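CRISPR-associated protein CasA/Cse1 (Thermus thermophilus, PDB 4AN8) serves as the CasA/Cse1 subunit of the Cascade ribonucleoprotein complex, part of the CRISPR adaptive immune system that protects bacteria against viruses and plasmids. Local coordinates at residues L191-G196 and L204-P209; N327-L332 and Y363-G368. All coordinates share one frame; numbering follows the deposited sequence.

Contact 1: residues L191-G196 and L204-P209; sequences LFLPTG and LLNLVP
Asn206 lays its carboxamide against the side chain of Leu193 and against the ring and carbonyl O of Pro194, and the two ends of that amide meet different surroundings. On the nitrogen side, ND2 of Asn206 donates to the main-chain O of Pro194 at 2.8 Å. The N-H...O angle of 142° makes the bond bent, although the acceptor lies close to the amide plane of Asn206 and the donor is tilted only modestly from the carbonyl plane of Pro194. ND2 also bonds to the O of Thr202, one turn back in helix 199-206, so two carbonyls fix the rotation of the amide. On the oxygen side, OD1 of Asn206 sits 3.2 Å from ring carbon CD of Pro194 and 3.5 Å from CD1 of Leu193. The side chain of Leu193 crosses that of Asn206 at about a right angle, and its CD1 touches both OD1 and ND2. With CG anti to the backbone N (chi1 -179°), the Leu193 branch is carried toward the amide.

Leu205 supplies the apolar half. Its CB packs on CB of Pro194 at 4.0 Å, while the CD1 branch of Leu205 runs on along the strand to lie 3.5 Å from the N of Gly196. Thr195 points away from the helix and folds back over its own strand, OG1 donating to the O of Leu193 from above the carbonyl plane.

Helix 199-206 thus folds back on an outer strand of the three-stranded antiparallel sheet after a short connection. Strand 191-195 pairs with strand 342-351 by backbone bonds, whereas Leu205 and Asn206 reach it through side chains that meet both its backbone and its side chains. The chemistry is uneven: the amide nitrogen is doubly engaged, but the buried OD1 has no hydrogen-bond partner in the model and meets mainly carbon, probably at some energetic cost.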
ATOM      1  N   LEU A 191      -1.130  -2.118   0.100  1.00 18.20           N
ATOM      2  CA  LEU A 191      -1.871  -1.668   1.282  1.00 18.20           C
ATOM      3  C   LEU A 191      -3.146  -0.899   0.913  1.00 18.20           C
ATOM      4  O   LEU A 191      -3.094   0.043   0.111  1.00 18.20           O
ATOM      5  CB  LEU A 191      -0.976  -0.804   2.165  1.00 16.86           C
ATOM      6  CG  LEU A 191       0.299  -1.541   2.616  1.00 16.86           C
ATOM      7  CD1 LEU A 191       1.148  -0.629   3.521  1.00 16.86           C
ATOM      8  CD2 LEU A 191      -0.040  -2.862   3.330  1.00 16.86           C
ATOM      9  N   PHE A 192      -4.274  -1.303   1.497  1.00 17.34           N
ATOM     10  CA  PHE A 192      -5.544  -0.611   1.279  1.00 17.34           C
ATOM     11  C   PHE A 192      -5.779   0.476   2.318  1.00 17.34           C
ATOM     12  O   PHE A 192      -5.904   0.198   3.526  1.00 17.34           O
ATOM     13  CB  PHE A 192      -6.722  -1.584   1.249  1.00 19.11           C
ATOM     14  CG  PHE A 192      -6.703  -2.496   0.067  1.00 19.11           C
ATOM     15  CD1 PHE A 192      -5.794  -3.541  -0.003  1.00 19.11           C
ATOM     16  CD2 PHE A 192      -7.577  -2.302  -0.993  1.00 19.11           C
ATOM     17  CE1 PHE A 192      -5.771  -4.389  -1.094  1.00 19.11           C
ATOM     18  CE2 PHE A 192      -7.553  -3.149  -2.107  1.00 19.11           C
ATOM     19  CZ  PHE A 192      -6.653  -4.194  -2.155  1.00 19.11           C
ATOM     20  N   LEU A 193      -5.847   1.712   1.840  1.00 18.07           N
ATOM     21  CA  LEU A 193      -6.049   2.847   2.730  1.00 18.07           C
ATOM     22  C   LEU A 193      -7.230   3.705   2.315  1.00 18.07           C
ATOM     23  O   LEU A 193      -7.072   4.664   1.568  1.00 18.07           O
ATOM     24  CB  LEU A 193      -4.781   3.710   2.789  1.00 20.43           C
ATOM     25  CG  LEU A 193      -4.899   4.912   3.718  1.00 20.43           C
ATOM     26  CD1 LEU A 193      -4.440   4.525   5.132  1.00 20.43           C
ATOM     27  CD2 LEU A 193      -4.115   6.106   3.175  1.00 20.43           C
ATOM     28  N   PRO A 194      -8.432   3.361   2.790  1.00 19.61           N
ATOM     29  CA  PRO A 194      -9.588   4.218   2.533  1.00 19.61           C
ATOM     30  C   PRO A 194      -9.304   5.632   3.028  1.00 19.61           C
ATOM     31  O   PRO A 194      -8.585   5.823   4.017  1.00 19.61           O
ATOM     32  CB  PRO A 194     -10.686   3.586   3.375  1.00 16.60           C
ATOM     33  CG  PRO A 194     -10.296   2.168   3.460  1.00 16.60           C
ATOM     34  CD  PRO A 194      -8.795   2.166   3.564  1.00 16.60           C
ATOM     35  N   THR A 195      -9.862   6.614   2.331  1.00 25.72           N
ATOM     36  CA  THR A 195      -9.482   7.995   2.538  1.00 25.72           C
ATOM     37  C   THR A 195     -10.722   8.870   2.517  1.00 25.72           C
ATOM     38  O   THR A 195     -11.613   8.678   1.676  1.00 25.72           O
ATOM     39  CB  THR A 195      -8.465   8.430   1.463  1.00 38.34           C
ATOM     40  OG1 THR A 195      -7.181   7.875   1.786  1.00 38.34           O
ATOM     41  CG2 THR A 195      -8.340   9.913   1.390  1.00 38.34           C
ATOM     42  N   GLY A 196     -10.799   9.797   3.471  1.00 22.78           N
ATOM     43  CA  GLY A 196     -11.940  10.686   3.564  1.00 22.78           C
ATOM     44  C   GLY A 196     -11.553  12.078   3.132  1.00 22.78           C
ATOM     45  O   GLY A 196     -10.590  12.241   2.378  1.00 22.78           O
ATOM     46  N   LEU A 204     -10.347   7.554  10.887  1.00 22.38           N
ATOM     47  CA  LEU A 204     -11.571   6.826  11.259  1.00 22.38           C
ATOM     48  C   LEU A 204     -11.936   5.666  10.296  1.00 22.38           C
ATOM     49  O   LEU A 204     -12.401   4.602  10.733  1.00 22.38           O
ATOM     50  CB  LEU A 204     -12.759   7.788  11.386  1.00 18.61           C
ATOM     51  CG  LEU A 204     -12.721   8.771  12.567  1.00 18.61           C
ATOM     52  CD1 LEU A 204     -13.809   9.852  12.436  1.00 18.61           C
ATOM     53  CD2 LEU A 204     -12.840   8.031  13.902  1.00 18.61           C
ATOM     54  N   LEU A 205     -11.740   5.895   8.991  1.00 19.77           N
ATOM     55  CA  LEU A 205     -12.016   4.901   7.974  1.00 19.77           C
ATOM     56  C   LEU A 205     -11.052   3.715   8.040  1.00 19.77           C
ATOM     57  O   LEU A 205     -11.323   2.670   7.455  1.00 19.77           O
ATOM     58  CB  LEU A 205     -11.991   5.536   6.581  1.00 20.71           C
ATOM     59  CG  LEU A 205     -13.125   6.523   6.276  1.00 20.71           C
ATOM     60  CD1 LEU A 205     -12.752   7.463   5.142  1.00 20.71           C
ATOM     61  CD2 LEU A 205     -14.418   5.783   5.992  1.00 20.71           C
ATOM     62  N   ASN A 206      -9.940   3.872   8.763  1.00 19.07           N
ATOM     63  CA  ASN A 206      -8.953   2.795   8.893  1.00 19.07           C
ATOM     64  C   ASN A 206      -8.892   2.228  10.305  1.00 19.07           C
ATOM     65  O   ASN A 206      -8.100   1.320  10.567  1.00 19.07           O
ATOM     66  CB  ASN A 206      -7.554   3.269   8.468  1.00 18.26           C
ATOM     67  CG  ASN A 206      -7.429   3.437   6.966  1.00 18.26           C
ATOM     68  OD1 ASN A 206      -7.040   2.506   6.267  1.00 18.26           O
ATOM     69  ND2 ASN A 206      -7.794   4.620   6.460  1.00 18.26           N
ATOM     70  N   LEU A 207      -9.735   2.759  11.198  1.00 23.48           N
ATOM     71  CA  LEU A 207      -9.759   2.288  12.587  1.00 23.48           C
ATOM     72  C   LEU A 207     -10.665   1.090  12.773  1.00 23.48           C
ATOM     73  O   LEU A 207     -11.738   1.201  13.356  1.00 23.48           O
ATOM     74  CB  LEU A 207     -10.183   3.383  13.563  1.00 26.08           C
ATOM     75  CG  LEU A 207      -9.123   4.369  14.030  1.00 26.08           C
ATOM     76  CD1 LEU A 207      -9.786   5.415  14.912  1.00 26.08           C
ATOM     77  CD2 LEU A 207      -8.034   3.651  14.791  1.00 26.08           C
ATOM     78  N   VAL A 208     -10.201  -0.056  12.287  1.00 24.32           N
ATOM     79  CA  VAL A 208     -10.911  -1.319  12.378  1.00 24.32           C
ATOM     80  C   VAL A 208     -11.071  -1.747  13.847  1.00 24.32           C
ATOM     81  O   VAL A 208     -10.137  -1.581  14.655  1.00 24.32           O
ATOM     82  CB  VAL A 208     -10.139  -2.381  11.567  1.00 18.32           C
ATOM     83  CG1 VAL A 208     -10.826  -3.778  11.635  1.00 18.32           C
ATOM     84  CG2 VAL A 208      -9.964  -1.891  10.103  1.00 18.32           C
ATOM     85  N   PRO A 209     -12.262  -2.269  14.202  1.00 24.49           N
ATOM     86  CA  PRO A 209     -12.535  -2.663  15.594  1.00 24.49           C
ATOM     87  C   PRO A 209     -11.390  -3.455  16.152  1.00 24.49           C
ATOM     88  O   PRO A 209     -10.885  -4.374  15.502  1.00 24.49           O
ATOM     89  CB  PRO A 209     -13.807  -3.511  15.484  1.00 23.69           C
ATOM     90  CG  PRO A 209     -14.580  -2.776  14.344  1.00 23.69           C
ATOM     91  CD  PRO A 209     -13.485  -2.283  13.370  1.00 23.69           C
TER

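Contact 2: residues N327-L332 and Y363-G368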
ATOM      1  N   ASN A 327     -18.474  -0.584   5.518  1.00 36.43           N
ATOM      2  CA  ASN A 327     -19.525  -0.620   6.529  1.00 36.43           C
ATOM      3  C   ASN A 327     -19.810   0.777   7.106  1.00 36.43           C
ATOM      4  O   ASN A 327     -20.960   1.232   7.143  1.00 36.43           O
ATOM      5  CB  ASN A 327     -19.154  -1.615   7.626  1.00 40.52           C
ATOM      6  CG  ASN A 327     -20.210  -1.724   8.706  1.00 40.52           C
ATOM      7  OD1 ASN A 327     -19.951  -1.411   9.871  1.00 40.52           O
ATOM      8  ND2 ASN A 327     -21.411  -2.181   8.329  1.00 40.52           N
ATOM      9  N   LEU A 328     -18.761   1.468   7.532  1.00 29.55           N
ATOM     10  CA  LEU A 328     -18.919   2.837   7.974  1.00 29.55           C
ATOM     11  C   LEU A 328     -19.635   3.699   6.921  1.00 29.55           C
ATOM     12  O   LEU A 328     -20.469   4.544   7.256  1.00 29.55           O
ATOM     13  CB  LEU A 328     -17.560   3.453   8.313  1.00 39.13           C
ATOM     14  CG  LEU A 328     -17.601   4.529   9.392  1.00 39.13           C
ATOM     15  CD1 LEU A 328     -18.122   3.924  10.710  1.00 39.13           C
ATOM     16  CD2 LEU A 328     -16.213   5.164   9.598  1.00 39.13           C
ATOM     17  N   GLN A 329     -19.306   3.504   5.651  1.00 33.45           N
ATOM     18  CA  GLN A 329     -19.898   4.356   4.628  1.00 33.45           C
ATOM     19  C   GLN A 329     -21.409   4.140   4.539  1.00 33.45           C
ATOM     20  O   GLN A 329     -22.169   5.083   4.315  1.00 33.45           O
ATOM     21  CB  GLN A 329     -19.232   4.140   3.271  1.00 34.60           C
ATOM     22  CG  GLN A 329     -19.790   5.054   2.184  1.00 34.60           C
ATOM     23  CD  GLN A 329     -18.957   5.023   0.911  1.00 34.60           C
ATOM     24  OE1 GLN A 329     -18.509   6.060   0.437  1.00 34.60           O
ATOM     25  NE2 GLN A 329     -18.728   3.831   0.369  1.00 34.60           N
ATOM     26  N   GLY A 330     -21.836   2.895   4.718  1.00 42.01           N
ATOM     27  CA  GLY A 330     -23.251   2.572   4.771  1.00 42.01           C
ATOM     28  C   GLY A 330     -23.963   3.237   5.941  1.00 42.01           C
ATOM     29  O   GLY A 330     -25.011   3.853   5.769  1.00 42.01           O
ATOM     30  N   GLU A 331     -23.379   3.125   7.130  1.00 42.41           N
ATOM     31  CA  GLU A 331     -23.952   3.721   8.338  1.00 42.41           C
ATOM     32  C   GLU A 331     -24.006   5.259   8.277  1.00 42.41           C
ATOM     33  O   GLU A 331     -24.905   5.885   8.845  1.00 42.41           O
ATOM     34  CB  GLU A 331     -23.206   3.238   9.584  1.00 58.95           C
ATOM     35  CG  GLU A 331     -23.227   1.721   9.769  1.00 58.95           C
ATOM     36  CD  GLU A 331     -24.608   1.181  10.129  1.00 58.95           C
ATOM     37  OE1 GLU A 331     -25.162   1.612  11.165  1.00 58.95           O
ATOM     38  OE2 GLU A 331     -25.144   0.325   9.385  1.00 58.95           O
ATOM     39  N   LEU A 332     -23.055   5.872   7.584  1.00 53.31           N
ATOM     40  CA  LEU A 332     -23.088   7.312   7.430  1.00 53.31           C
ATOM     41  C   LEU A 332     -24.212   7.672   6.471  1.00 53.31           C
ATOM     42  O   LEU A 332     -24.794   8.755   6.559  1.00 53.31           O
ATOM     43  CB  LEU A 332     -21.758   7.845   6.904  1.00 37.64           C
ATOM     44  CG  LEU A 332     -20.517   7.734   7.787  1.00 37.64           C
ATOM     45  CD1 LEU A 332     -19.270   7.848   6.907  1.00 37.64           C
ATOM     46  CD2 LEU A 332     -20.520   8.782   8.890  1.00 37.64           C
ATOM     47  N   TYR A 363      -8.769   5.037  -6.141  1.00 24.01           N
ATOM     48  CA  TYR A 363      -9.999   4.504  -6.724  1.00 24.01           C
ATOM     49  C   TYR A 363     -11.175   5.088  -5.977  1.00 24.01           C
ATOM     50  O   TYR A 363     -11.042   5.470  -4.818  1.00 24.01           O
ATOM     51  CB  TYR A 363     -10.054   2.984  -6.616  1.00 26.24           C
ATOM     52  CG  TYR A 363      -8.948   2.294  -7.354  1.00 26.24           C
ATOM     53  CD1 TYR A 363      -9.036   2.090  -8.721  1.00 26.24           C
ATOM     54  CD2 TYR A 363      -7.801   1.874  -6.694  1.00 26.24           C
ATOM     55  CE1 TYR A 363      -8.025   1.488  -9.415  1.00 26.24           C
ATOM     56  CE2 TYR A 363      -6.770   1.259  -7.382  1.00 26.24           C
ATOM     57  CZ  TYR A 363      -6.884   1.069  -8.745  1.00 26.24           C
ATOM     58  OH  TYR A 363      -5.880   0.453  -9.453  1.00 26.24           O
ATOM     59  N   PRO A 364     -12.333   5.176  -6.641  1.00 27.73           N
ATOM     60  CA  PRO A 364     -13.522   5.477  -5.845  1.00 27.73           C
ATOM     61  C   PRO A 364     -13.747   4.343  -4.860  1.00 27.73           C
ATOM     62  O   PRO A 364     -13.190   3.251  -5.034  1.00 27.73           O
ATOM     63  CB  PRO A 364     -14.654   5.550  -6.883  1.00 29.72           C
ATOM     64  CG  PRO A 364     -14.096   5.008  -8.144  1.00 29.72           C
ATOM     65  CD  PRO A 364     -12.602   5.144  -8.087  1.00 29.72           C
ATOM     66  N   LEU A 365     -14.515   4.611  -3.814  1.00 28.69           N
ATOM     67  CA  LEU A 365     -14.928   3.581  -2.876  1.00 28.69           C
ATOM     68  C   LEU A 365     -16.451   3.558  -2.879  1.00 28.69           C
ATOM     69  O   LEU A 365     -17.099   4.272  -2.114  1.00 28.69           O
ATOM     70  CB  LEU A 365     -14.395   3.877  -1.476  1.00 33.84           C
ATOM     71  CG  LEU A 365     -14.202   2.642  -0.615  1.00 33.84           C
ATOM     72  CD1 LEU A 365     -13.287   2.933   0.553  1.00 33.84           C
ATOM     73  CD2 LEU A 365     -15.554   2.130  -0.131  1.00 33.84           C
ATOM     74  N   PRO A 366     -17.027   2.748  -3.764  1.00 36.78           N
ATOM     75  CA  PRO A 366     -18.472   2.717  -4.051  1.00 36.78           C
ATOM     76  C   PRO A 366     -19.270   2.322  -2.811  1.00 36.78           C
ATOM     77  O   PRO A 366     -18.846   1.425  -2.103  1.00 36.78           O
ATOM     78  CB  PRO A 366     -18.591   1.630  -5.123  1.00 28.18           C
ATOM     79  CG  PRO A 366     -17.163   1.467  -5.676  1.00 28.18           C
ATOM     80  CD  PRO A 366     -16.272   1.726  -4.509  1.00 28.18           C
ATOM     81  N   SER A 367     -20.410   2.955  -2.570  1.00 87.36           N
ATOM     82  CA  SER A 367     -21.146   2.744  -1.325  1.00 87.36           C
ATOM     83  C   SER A 367     -21.578   1.293  -1.069  1.00 87.36           C
ATOM     84  O   SER A 367     -21.534   0.821   0.068  1.00 87.36           O
ATOM     85  CB  SER A 367     -22.352   3.682  -1.250  1.00 73.82           C
ATOM     86  OG  SER A 367     -23.125   3.612  -2.434  1.00 73.82           O
ATOM     87  N   GLY A 368     -21.994   0.588  -2.115  1.00 40.62           N
ATOM     88  CA  GLY A 368     -22.508  -0.760  -1.936  1.00 40.62           C
ATOM     89  C   GLY A 368     -21.560  -1.836  -2.429  1.00 40.62           C
ATOM     90  O   GLY A 368     -21.990  -2.914  -2.839  1.00 40.62           O
TER
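Gln329 reaches from helix 320-333 to the chain leaving strand 354-364, and its amide nitrogen does most of the touching. NE2 of Gln329 donates to the main-chain O of Leu365 at 3.0 Å, with an N-H...O angle of 161°. The acceptor lies almost exactly in the amide plane of Gln329, yet the donor stands 42° out of the carbonyl plane of Leu365, approaching it from above. The same NE2 of Gln329 is 3.1 Å from CA of Ser367, and CD2 of Leu365 lies alongside it at 3.6 Å. The amide end therefore rests in the bend formed by residues 365 to 367.

The side chain reaches the carbonyl because it is stretched out, CG being anti to the backbone N (chi1 -178°) and the chain extended again at the next bond. Ile341 also packs on it. Across the contact, Leu365 points toward the helix and settles on Ala325 and Leu322, about one and two turns before Gln329. Farther out, OG of Ser367 and the N of Gly368 both bond to OE2 of Glu449, but poor order makes the placement of that OG less certain. Pro364 and Pro366 pack on Phe445 in helix 429-446.

This is helix packing against a strand exit of the antiparallel sheet in the Cse1 fold, pinned by a bond from side-chain amide to main-chain carbonyl.

How the contacts relate
Contacts 1 and 2 belong to opposite sides of one three-stranded antiparallel sheet's strand order, one on outer strand 191-195, the other just beyond outer strand 354-364, with strand 342-351 between these two; their centres are 11 Å apart. They also touch directly: CB of Pro194 packs on CD1 of Leu365 at 3.9 Å, and CD2 of Leu205 meets CD2 of Leu328 at 4.1 Å. Helix 320-333 is common ground, since Thr321 and Ala325 lie against Pro194 of contact 1, while Gln329 makes contact 2. Along the chain the two follow in series. Both use the same device, a side-chain amide donating to a main-chain carbonyl, once from Asn206 and once from within helix 320-333.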